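Local coordinates for fatty acid multifunctional protein (atmfp2) (Arabidopsis thaliana, PDB 2WTB), which carries out enoyl-CoA hydratase and 3-hydroxyacyl-CoA dehydrogenase steps of peroxisomal fatty acid beta-oxidation during seed germination, at residues I526-G534 and G663-W674; Q408-Y416 and R438-V446. All blocks are in the same frame, centred on the assembly; numbering follows the deposited sequence.

Interaction 1 (I526-G534 and G663-W674); sequences ISKFGMPMG and GFPPYRGGIMFW
Phe529, just before Gly530, meets Arg668 through both its backbone and its ring. Its carbonyl O takes two hydrogen bonds from one guanidinium, which comes side-on. Arg668 NH2 lies 2.6 Å from Phe529 O, and Arg668 NE lies 3.0 Å from the same atom. The oxygen sits in the guanidinium plane, so both N-H groups converge on it. The guanidinium also lies over one face of the Phe529 ring, with the two planes only 6° apart. NE stands above the rim of the ring, not its centre. The Phe529 side chain has CG anti to the backbone N (chi1 173°), which carries the ring in among the aromatic residues of 663-674. Its edge is turned toward the faces of Phe664 and Trp674, an offset edge-to-face pair in each case. The planes meet at 75° with Phe664 and the centroids are 5.9 Å apart. Trp674 is reached through CZ of Phe529, 3.9 Å from Trp674 CE2. The three rings make an aromatic cluster. It joins helix 519-529, in the C-terminal 3-hydroxyacyl-CoA dehydrogenase region, to the loop at Phe664 and the first turn of helix 671-678. Ile628 and Phe632 of helix 624-644 also touch Phe529. Gly530 follows with positive phi and leaves the helix. Pro665 CG packs on Gly530 CA at 3.3 Å, and Tyr667 OH also approaches that CA. A side chain here would run into both. Met531 is bent at its second torsion, and this brings its methyl CE to the Phe664 ring near CD1. Met531 CE also lies 4.0 Å from Pro665 CD. At Pro532 the ring atom CD rests 3.4 Å from Gly663 O. Gly663 itself has positive phi, and a CB on it would strike Pro532 CG.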
loop_
_atom_site.group_PDB
_atom_site.type_symbol
_atom_site.label_atom_id
_atom_site.label_comp_id
_atom_site.label_asym_id
_atom_site.label_seq_id
_atom_site.Cartn_x
_atom_site.Cartn_y
_atom_site.Cartn_z
ATOM N N ILE A 526 18.326 -10.981 -6.390
ATOM C CA ILE A 526 17.185 -10.739 -5.515
ATOM C C ILE A 526 16.624 -9.323 -5.655
ATOM O O ILE A 526 15.428 -9.100 -5.459
ATOM C CB ILE A 526 17.547 -11.039 -4.046
ATOM C CG1 ILE A 526 17.869 -12.527 -3.885
ATOM C CG2 ILE A 526 16.418 -10.630 -3.119
ATOM C CD1 ILE A 526 18.340 -12.914 -2.502
ATOM N N SER A 527 17.484 -8.370 -6.001
ATOM C CA SER A 527 17.038 -7.003 -6.244
ATOM C C SER A 527 16.237 -6.940 -7.536
ATOM O O SER A 527 15.408 -6.048 -7.725
ATOM C CB SER A 527 18.227 -6.044 -6.314
ATOM O OG SER A 527 18.833 -5.887 -5.043
ATOM N N LYS A 528 16.493 -7.895 -8.423
ATOM C CA LYS A 528 15.777 -7.982 -9.687
ATOM C C LYS A 528 14.506 -8.791 -9.491
ATOM O O LYS A 528 13.526 -8.615 -10.212
ATOM C CB LYS A 528 16.656 -8.625 -10.762
ATOM C CG LYS A 528 16.008 -8.692 -12.137
ATOM C CD LYS A 528 17.022 -9.052 -13.212
ATOM C CE LYS A 528 17.659 -10.405 -12.945
ATOM N NZ LYS A 528 18.665 -10.759 -13.984
ATOM N N PHE A 529 14.534 -9.679 -8.503
ATOM C CA PHE A 529 13.372 -10.492 -8.163
ATOM C C PHE A 529 12.178 -9.615 -7.807
ATOM O O PHE A 529 11.031 -10.003 -8.015
ATOM C CB PHE A 529 13.701 -11.434 -7.003
ATOM C CG PHE A 529 12.514 -12.185 -6.473
ATOM C CD1 PHE A 529 11.827 -13.080 -7.274
ATOM C CD2 PHE A 529 12.091 -12.004 -5.164
ATOM C CE1 PHE A 529 10.734 -13.775 -6.782
ATOM C CE2 PHE A 529 11.002 -12.697 -4.668
ATOM C CZ PHE A 529 10.323 -13.582 -5.478
ATOM N N GLY A 530 12.455 -8.429 -7.277
ATOM C CA GLY A 530 11.404 -7.500 -6.908
ATOM C C GLY A 530 11.714 -6.724 -5.641
ATOM O O GLY A 530 11.140 -5.664 -5.398
ATOM N N MET A 531 12.619 -7.261 -4.830
ATOM C CA MET A 531 13.067 -6.578 -3.624
ATOM C C MET A 531 13.717 -5.252 -3.994
ATOM O O MET A 531 14.307 -5.123 -5.066
ATOM C CB MET A 531 14.058 -7.449 -2.851
ATOM C CG MET A 531 13.438 -8.688 -2.230
ATOM S SD MET A 531 12.418 -8.280 -0.805
ATOM C CE MET A 531 11.468 -9.782 -0.611
ATOM N N PRO A 532 13.607 -4.256 -3.105
ATOM C CA PRO A 532 14.198 -2.937 -3.346
ATOM C C PRO A 532 15.695 -2.961 -3.076
ATOM O O PRO A 532 16.386 -1.966 -3.292
ATOM C CB PRO A 532 13.502 -2.044 -2.305
ATOM C CG PRO A 532 12.384 -2.880 -1.724
ATOM C CD PRO A 532 12.839 -4.291 -1.853
ATOM N N MET A 533 16.190 -4.105 -2.617
ATOM C CA MET A 533 17.552 -4.196 -2.125
ATOM C C MET A 533 17.987 -5.655 -2.067
ATOM O O MET A 533 17.159 -6.562 -2.134
ATOM C CB MET A 533 17.613 -3.582 -0.727
ATOM C CG MET A 533 18.858 -2.784 -0.441
ATOM S SD MET A 533 18.622 -1.660 0.948
ATOM C CE MET A 533 20.106 -0.666 0.815
ATOM N N GLY A 534 19.290 -5.880 -1.946
ATOM C CA GLY A 534 19.809 -7.224 -1.783
ATOM C C GLY A 534 19.993 -7.529 -0.312
ATOM O O GLY A 534 20.079 -6.613 0.501
ATOM N N GLY A 663 9.436 -4.825 1.758
ATOM C CA GLY A 663 9.375 -4.500 0.345
ATOM C C GLY A 663 9.257 -5.685 -0.597
ATOM O O GLY A 663 9.760 -5.640 -1.719
ATOM N N PHE A 664 8.598 -6.749 -0.148
ATOM C CA PHE A 664 8.359 -7.901 -1.009
ATOM C C PHE A 664 7.461 -7.491 -2.174
ATOM O O PHE A 664 6.476 -6.779 -1.978
ATOM C CB PHE A 664 7.727 -9.047 -0.220
ATOM C CG PHE A 664 7.610 -10.326 -0.996
ATOM C CD1 PHE A 664 8.602 -11.292 -0.918
ATOM C CD2 PHE A 664 6.513 -10.565 -1.804
ATOM C CE1 PHE A 664 8.503 -12.470 -1.632
ATOM C CE2 PHE A 664 6.407 -11.742 -2.522
ATOM C CZ PHE A 664 7.403 -12.696 -2.436
ATOM N N PRO A 665 7.804 -7.944 -3.390
ATOM C CA PRO A 665 7.136 -7.578 -4.646
ATOM C C PRO A 665 5.618 -7.716 -4.582
ATOM O O PRO A 665 5.113 -8.834 -4.495
ATOM C CB PRO A 665 7.698 -8.591 -5.647
ATOM C CG PRO A 665 9.020 -8.964 -5.098
ATOM C CD PRO A 665 8.890 -8.916 -3.606
ATOM N N PRO A 666 4.899 -6.586 -4.636
ATOM C CA PRO A 666 3.433 -6.565 -4.578
ATOM C C PRO A 666 2.803 -7.398 -5.691
ATOM O O PRO A 666 1.831 -8.110 -5.446
ATOM C CB PRO A 666 3.098 -5.083 -4.781
ATOM C CG PRO A 666 4.320 -4.353 -4.348
ATOM C CD PRO A 666 5.469 -5.231 -4.733
ATOM N N TYR A 667 3.357 -7.309 -6.895
ATOM C CA TYR A 667 2.829 -8.046 -8.041
ATOM C C TYR A 667 2.964 -9.559 -7.873
ATOM O O TYR A 667 2.414 -10.328 -8.659
ATOM C CB TYR A 667 3.499 -7.586 -9.341
ATOM C CG TYR A 667 4.987 -7.356 -9.216
ATOM C CD1 TYR A 667 5.490 -6.095 -8.928
ATOM C CD2 TYR A 667 5.888 -8.400 -9.381
ATOM C CE1 TYR A 667 6.850 -5.878 -8.808
ATOM C CE2 TYR A 667 7.249 -8.194 -9.264
ATOM C CZ TYR A 667 7.725 -6.932 -8.977
ATOM O OH TYR A 667 9.079 -6.723 -8.859
ATOM N N ARG A 668 3.695 -9.982 -6.846
ATOM C CA ARG A 668 3.804 -11.402 -6.532
ATOM C C ARG A 668 2.848 -11.801 -5.408
ATOM O O ARG A 668 2.882 -12.934 -4.926
ATOM C CB ARG A 668 5.244 -11.778 -6.182
ATOM C CG ARG A 668 6.234 -11.483 -7.299
ATOM C CD ARG A 668 7.525 -12.261 -7.126
ATOM N NE ARG A 668 8.610 -11.695 -7.919
ATOM C CZ ARG A 668 8.792 -11.930 -9.215
ATOM N NH1 ARG A 668 7.954 -12.719 -9.872
ATOM N NH2 ARG A 668 9.810 -11.373 -9.855
ATOM N N GLY A 669 2.004 -10.859 -4.995
ATOM C CA GLY A 669 0.930 -11.138 -4.055
ATOM C C GLY A 669 1.306 -11.138 -2.584
ATOM O O GLY A 669 0.481 -10.817 -1.728
ATOM N N GLY A 670 2.548 -11.502 -2.286
ATOM C CA GLY A 670 2.999 -11.607 -0.911
ATOM C C GLY A 670 3.682 -12.937 -0.669
ATOM O O GLY A 670 3.526 -13.868 -1.455
ATOM N N ILE A 671 4.429 -13.034 0.425
ATOM C CA ILE A 671 5.234 -14.219 0.701
ATOM C C ILE A 671 4.408 -15.508 0.660
ATOM O O ILE A 671 4.890 -16.545 0.211
ATOM C CB ILE A 671 5.961 -14.105 2.059
ATOM C CG1 ILE A 671 7.420 -14.550 1.937
ATOM C CG2 ILE A 671 5.234 -14.903 3.129
ATOM C CD1 ILE A 671 7.596 -16.042 1.839
ATOM N N MET A 672 3.160 -15.439 1.118
ATOM C CA MET A 672 2.305 -16.622 1.158
ATOM C C MET A 672 1.572 -16.833 -0.162
ATOM O O MET A 672 1.498 -17.954 -0.664
ATOM C CB MET A 672 1.308 -16.540 2.317
ATOM C CG MET A 672 1.951 -16.556 3.695
ATOM S SD MET A 672 2.653 -18.157 4.149
ATOM C CE MET A 672 1.168 -19.149 4.285
ATOM N N PHE A 673 1.033 -15.756 -0.723
ATOM C CA PHE A 673 0.384 -15.824 -2.029
ATOM C C PHE A 673 1.358 -16.345 -3.085
ATOM O O PHE A 673 0.971 -17.082 -3.992
ATOM C CB PHE A 673 -0.151 -14.451 -2.436
ATOM C CG PHE A 673 -0.854 -14.441 -3.765
ATOM C CD1 PHE A 673 -2.234 -14.527 -3.834
ATOM C CD2 PHE A 673 -0.136 -14.339 -4.947
ATOM C CE1 PHE A 673 -2.885 -14.513 -5.056
ATOM C CE2 PHE A 673 -0.782 -14.328 -6.171
ATOM C CZ PHE A 673 -2.156 -14.413 -6.225
ATOM N N TRP A 674 2.623 -15.957 -2.954
ATOM C CA TRP A 674 3.666 -16.374 -3.883
ATOM C C TRP A 674 4.001 -17.845 -3.682
ATOM O O TRP A 674 4.181 -18.587 -4.646
ATOM C CB TRP A 674 4.917 -15.508 -3.697
ATOM C CG TRP A 674 6.090 -15.923 -4.534
ATOM C CD1 TRP A 674 6.230 -15.769 -5.883
ATOM C CD2 TRP A 674 7.300 -16.544 -4.076
ATOM N NE1 TRP A 674 7.443 -16.264 -6.292
ATOM C CE2 TRP A 674 8.120 -16.745 -5.203
ATOM C CE3 TRP A 674 7.765 -16.956 -2.822
ATOM C CZ2 TRP A 674 9.380 -17.336 -5.116
ATOM C CZ3 TRP A 674 9.017 -17.544 -2.737
ATOM C CH2 TRP A 674 9.810 -17.729 -3.879
#

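Interaction 2 (Q408-Y416 and R438-V446)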
loop_
_atom_site.group_PDB
_atom_site.type_symbol
_atom_site.label_atom_id
_atom_site.label_comp_id
_atom_site.label_asym_id
_atom_site.label_seq_id
_atom_site.Cartn_x
_atom_site.Cartn_y
_atom_site.Cartn_z
ATOM N N GLN A 408 10.537 -1.236 34.946
ATOM C CA GLN A 408 10.426 -0.110 35.866
ATOM C C GLN A 408 9.545 0.997 35.297
ATOM O O GLN A 408 8.775 1.625 36.023
ATOM C CB GLN A 408 11.812 0.443 36.210
ATOM C CG GLN A 408 11.786 1.619 37.175
ATOM C CD GLN A 408 11.141 1.272 38.503
ATOM O OE1 GLN A 408 11.198 0.128 38.955
ATOM N NE2 GLN A 408 10.522 2.262 39.137
ATOM N N ILE A 409 9.663 1.232 33.996
ATOM C CA ILE A 409 8.870 2.262 33.337
ATOM C C ILE A 409 7.381 1.948 33.420
ATOM O O ILE A 409 6.562 2.841 33.629
ATOM C CB ILE A 409 9.280 2.435 31.862
ATOM C CG1 ILE A 409 10.728 2.917 31.771
ATOM C CG2 ILE A 409 8.344 3.407 31.157
ATOM C CD1 ILE A 409 11.150 3.315 30.380
ATOM N N PHE A 410 7.037 0.674 33.266
ATOM C CA PHE A 410 5.639 0.256 33.330
ATOM C C PHE A 410 5.105 0.240 34.759
ATOM O O PHE A 410 3.895 0.330 34.982
ATOM C CB PHE A 410 5.444 -1.098 32.645
ATOM C CG PHE A 410 5.214 -0.991 31.168
ATOM C CD1 PHE A 410 4.014 -1.391 30.609
ATOM C CD2 PHE A 410 6.189 -0.457 30.341
ATOM C CE1 PHE A 410 3.794 -1.282 29.250
ATOM C CE2 PHE A 410 5.975 -0.344 28.981
ATOM C CZ PHE A 410 4.776 -0.757 28.436
ATOM N N ALA A 411 6.009 0.134 35.726
ATOM C CA ALA A 411 5.629 0.271 37.124
ATOM C C ALA A 411 5.190 1.710 37.385
ATOM O O ALA A 411 4.144 1.953 37.986
ATOM C CB ALA A 411 6.784 -0.111 38.033
ATOM N N ASP A 412 5.997 2.659 36.919
ATOM C CA ASP A 412 5.681 4.077 37.056
ATOM C C ASP A 412 4.452 4.443 36.231
ATOM O O ASP A 412 3.594 5.200 36.684
ATOM C CB ASP A 412 6.872 4.939 36.628
ATOM C CG ASP A 412 8.064 4.786 37.553
ATOM O OD1 ASP A 412 7.882 4.299 38.689
ATOM O OD2 ASP A 412 9.185 5.156 37.144
ATOM N N LEU A 413 4.378 3.907 35.017
ATOM C CA LEU A 413 3.236 4.153 34.145
ATOM C C LEU A 413 1.938 3.807 34.860
ATOM O O LEU A 413 1.039 4.637 34.970
ATOM C CB LEU A 413 3.354 3.341 32.855
ATOM C CG LEU A 413 4.337 3.855 31.804
ATOM C CD1 LEU A 413 4.350 2.934 30.598
ATOM C CD2 LEU A 413 3.976 5.270 31.395
ATOM N N GLU A 414 1.854 2.574 35.346
ATOM C CA GLU A 414 0.679 2.106 36.068
ATOM C C GLU A 414 0.372 3.003 37.263
ATOM O O GLU A 414 -0.775 3.103 37.699
ATOM C CB GLU A 414 0.894 0.666 36.537
ATOM C CG GLU A 414 -0.273 0.076 37.305
ATOM C CD GLU A 414 0.065 -1.267 37.917
ATOM O OE1 GLU A 414 -0.758 -2.199 37.806
ATOM O OE2 GLU A 414 1.162 -1.396 38.499
ATOM N N LYS A 415 1.404 3.660 37.784
ATOM C CA LYS A 415 1.256 4.506 38.961
ATOM C C LYS A 415 0.703 5.892 38.626
ATOM O O LYS A 415 -0.296 6.321 39.202
ATOM C CB LYS A 415 2.592 4.641 39.696
ATOM C CG LYS A 415 2.513 5.468 40.971
ATOM C CD LYS A 415 3.884 5.675 41.592
ATOM C CE LYS A 415 4.512 4.356 42.009
ATOM N NZ LYS A 415 5.873 4.553 42.583
ATOM N N TYR A 416 1.352 6.580 37.691
ATOM C CA TYR A 416 1.019 7.972 37.389
ATOM C C TYR A 416 -0.060 8.138 36.315
ATOM O O TYR A 416 -0.560 9.243 36.099
ATOM C CB TYR A 416 2.276 8.749 36.985
ATOM C CG TYR A 416 3.359 8.759 38.041
ATOM C CD1 TYR A 416 3.332 9.676 39.082
ATOM C CD2 TYR A 416 4.408 7.850 37.996
ATOM C CE1 TYR A 416 4.320 9.690 40.051
ATOM C CE2 TYR A 416 5.399 7.854 38.959
ATOM C CZ TYR A 416 5.351 8.776 39.984
ATOM O OH TYR A 416 6.336 8.783 40.946
ATOM N N ARG A 438 5.854 -6.155 36.964
ATOM C CA ARG A 438 5.683 -5.466 38.240
ATOM C C ARG A 438 4.329 -4.767 38.381
ATOM O O ARG A 438 4.091 -4.057 39.358
ATOM C CB ARG A 438 6.812 -4.456 38.463
ATOM C CG ARG A 438 8.208 -5.056 38.459
ATOM C CD ARG A 438 9.209 -4.108 39.106
ATOM N NE ARG A 438 10.579 -4.597 38.999
ATOM C CZ ARG A 438 11.488 -4.096 38.168
ATOM N NH1 ARG A 438 11.174 -3.083 37.372
ATOM N NH2 ARG A 438 12.713 -4.603 38.135
ATOM N N THR A 439 3.444 -4.967 37.411
ATOM C CA THR A 439 2.132 -4.333 37.448
ATOM C C THR A 439 1.012 -5.363 37.483
ATOM O O THR A 439 1.254 -6.568 37.408
ATOM C CB THR A 439 1.909 -3.414 36.232
ATOM O OG1 THR A 439 1.604 -4.209 35.078
ATOM C CG2 THR A 439 3.146 -2.567 35.961
ATOM N N LYS A 440 -0.217 -4.875 37.604
ATOM C CA LYS A 440 -1.397 -5.723 37.515
ATOM C C LYS A 440 -2.289 -5.210 36.396
ATOM O O LYS A 440 -3.513 -5.313 36.465
ATOM C CB LYS A 440 -2.162 -5.727 38.836
ATOM C CG LYS A 440 -1.430 -6.419 39.971
ATOM C CD LYS A 440 -2.244 -6.390 41.256
ATOM C CE LYS A 440 -1.481 -7.035 42.398
ATOM N NZ LYS A 440 -0.985 -8.387 42.020
ATOM N N SER A 441 -1.660 -4.655 35.365
ATOM C CA SER A 441 -2.388 -4.052 34.258
ATOM C C SER A 441 -2.164 -4.817 32.961
ATOM O O SER A 441 -2.061 -4.219 31.890
ATOM C CB SER A 441 -1.956 -2.596 34.082
ATOM O OG SER A 441 -1.985 -1.904 35.317
ATOM N N GLN A 442 -2.095 -6.142 33.059
ATOM C CA GLN A 442 -1.808 -6.981 31.898
ATOM C C GLN A 442 -2.826 -6.796 30.775
ATOM O O GLN A 442 -2.526 -7.044 29.609
ATOM C CB GLN A 442 -1.728 -8.456 32.299
ATOM C CG GLN A 442 -0.519 -8.808 33.150
ATOM C CD GLN A 442 -0.603 -8.248 34.557
ATOM O OE1 GLN A 442 -1.692 -8.069 35.106
ATOM N NE2 GLN A 442 0.551 -7.974 35.152
ATOM N N ASP A 443 -4.029 -6.357 31.126
ATOM C CA ASP A 443 -5.071 -6.157 30.129
ATOM C C ASP A 443 -4.848 -4.867 29.343
ATOM O O ASP A 443 -5.396 -4.693 28.252
ATOM C CB ASP A 443 -6.445 -6.129 30.792
ATOM C CG ASP A 443 -6.628 -4.930 31.696
ATOM O OD1 ASP A 443 -5.744 -4.684 32.547
ATOM O OD2 ASP A 443 -7.656 -4.234 31.555
ATOM N N ARG A 444 -4.042 -3.970 29.901
ATOM C CA ARG A 444 -3.800 -2.667 29.291
ATOM C C ARG A 444 -2.489 -2.623 28.515
ATOM O O ARG A 444 -2.213 -1.655 27.806
ATOM C CB ARG A 444 -3.780 -1.573 30.362
ATOM C CG ARG A 444 -5.142 -1.167 30.887
ATOM C CD ARG A 444 -5.042 0.122 31.684
ATOM N NE ARG A 444 -4.467 -0.086 33.010
ATOM C CZ ARG A 444 -3.848 0.857 33.712
ATOM N NH1 ARG A 444 -3.704 2.075 33.207
ATOM N NH2 ARG A 444 -3.361 0.582 34.914
ATOM N N ILE A 445 -1.676 -3.665 28.662
ATOM C CA ILE A 445 -0.361 -3.696 28.027
ATOM C C ILE A 445 -0.411 -4.341 26.646
ATOM O O ILE A 445 -0.817 -5.494 26.499
ATOM C CB ILE A 445 0.676 -4.416 28.911
ATOM C CG1 ILE A 445 1.008 -3.557 30.131
ATOM C CG2 ILE A 445 1.937 -4.713 28.118
ATOM C CD1 ILE A 445 1.788 -4.285 31.197
ATOM N N VAL A 446 0.003 -3.579 25.638
ATOM C CA VAL A 446 -0.036 -4.033 24.253
ATOM C C VAL A 446 1.234 -3.611 23.517
ATOM O O VAL A 446 1.973 -2.745 23.987
ATOM C CB VAL A 446 -1.275 -3.474 23.520
ATOM C CG1 VAL A 446 -1.164 -1.965 23.363
ATOM C CG2 VAL A 446 -1.460 -4.151 22.166
HETATM O O HOH W 1 -2.372 3.244 35.681
#
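Glu414, on helix 403-416, reaches across to Thr439, Lys440 and Ser441 in the loop before strand 445-450. Glu414 CB lies 4.0 Å from Thr439 CG2. With CG anti to the backbone N (chi1 180°) and the rest of the chain extended, the carboxylate is carried up to the loop backbone. Glu414 CG passes Ser441 OG at 3.3 Å. CD faces Thr439 CB. At the tip, OE1 accepts two hydrogen bonds, both tilted out of the carboxylate plane to the same face. Lys440 N comes from the syn side, 2.7 Å from Glu414 OE1 and nearly straight at 170°. Ser441 OG comes from the anti side, 2.8 Å from Glu414 OE1. OE2 lies against Thr439 CB. With an alanine here, Lys440 N and Ser441 OG would probably lose their shared acceptor, and the turn would be less firmly fixed. A water bridges Glu414 O and Arg444 NH2. Arg444 NH1 bonds to Cys421 O. Deeper in, Phe410 CD1 packs on Ile445 CD1 at 3.7 Å. Phe410 and Ile445 both touch Leu423. Strand 394-397, helix 403-416 and strand 422-425 form a beta-alpha-beta crossover of the Rossmann-type NAD-binding domain, and its helix here meets the loop entering the next parallel strand, 445-450.

Overall arrangement
From the N terminus, the chain first passes through the hydratase/isomerase region and then enters the dehydrogenase. Interaction 2 comes first. It closes a short loop, with 21 residues between 408-416 and 438-446, and that loop includes strand 422-425. It ties helix 403-416 to the loop entering strand 445-450 inside the NAD-binding domain. The chain then runs on to 526-534. Interaction 1 opens there and closes at 663-674, after 128 intervening residues with many helices and no strand. The two loops follow in series, neither nesting nor crossing. The centres of interactions 1 and 2 are about 40 Å apart, and the two do not touch. Interaction 1 joins parts far apart in sequence within the helical C-terminal part of the chain.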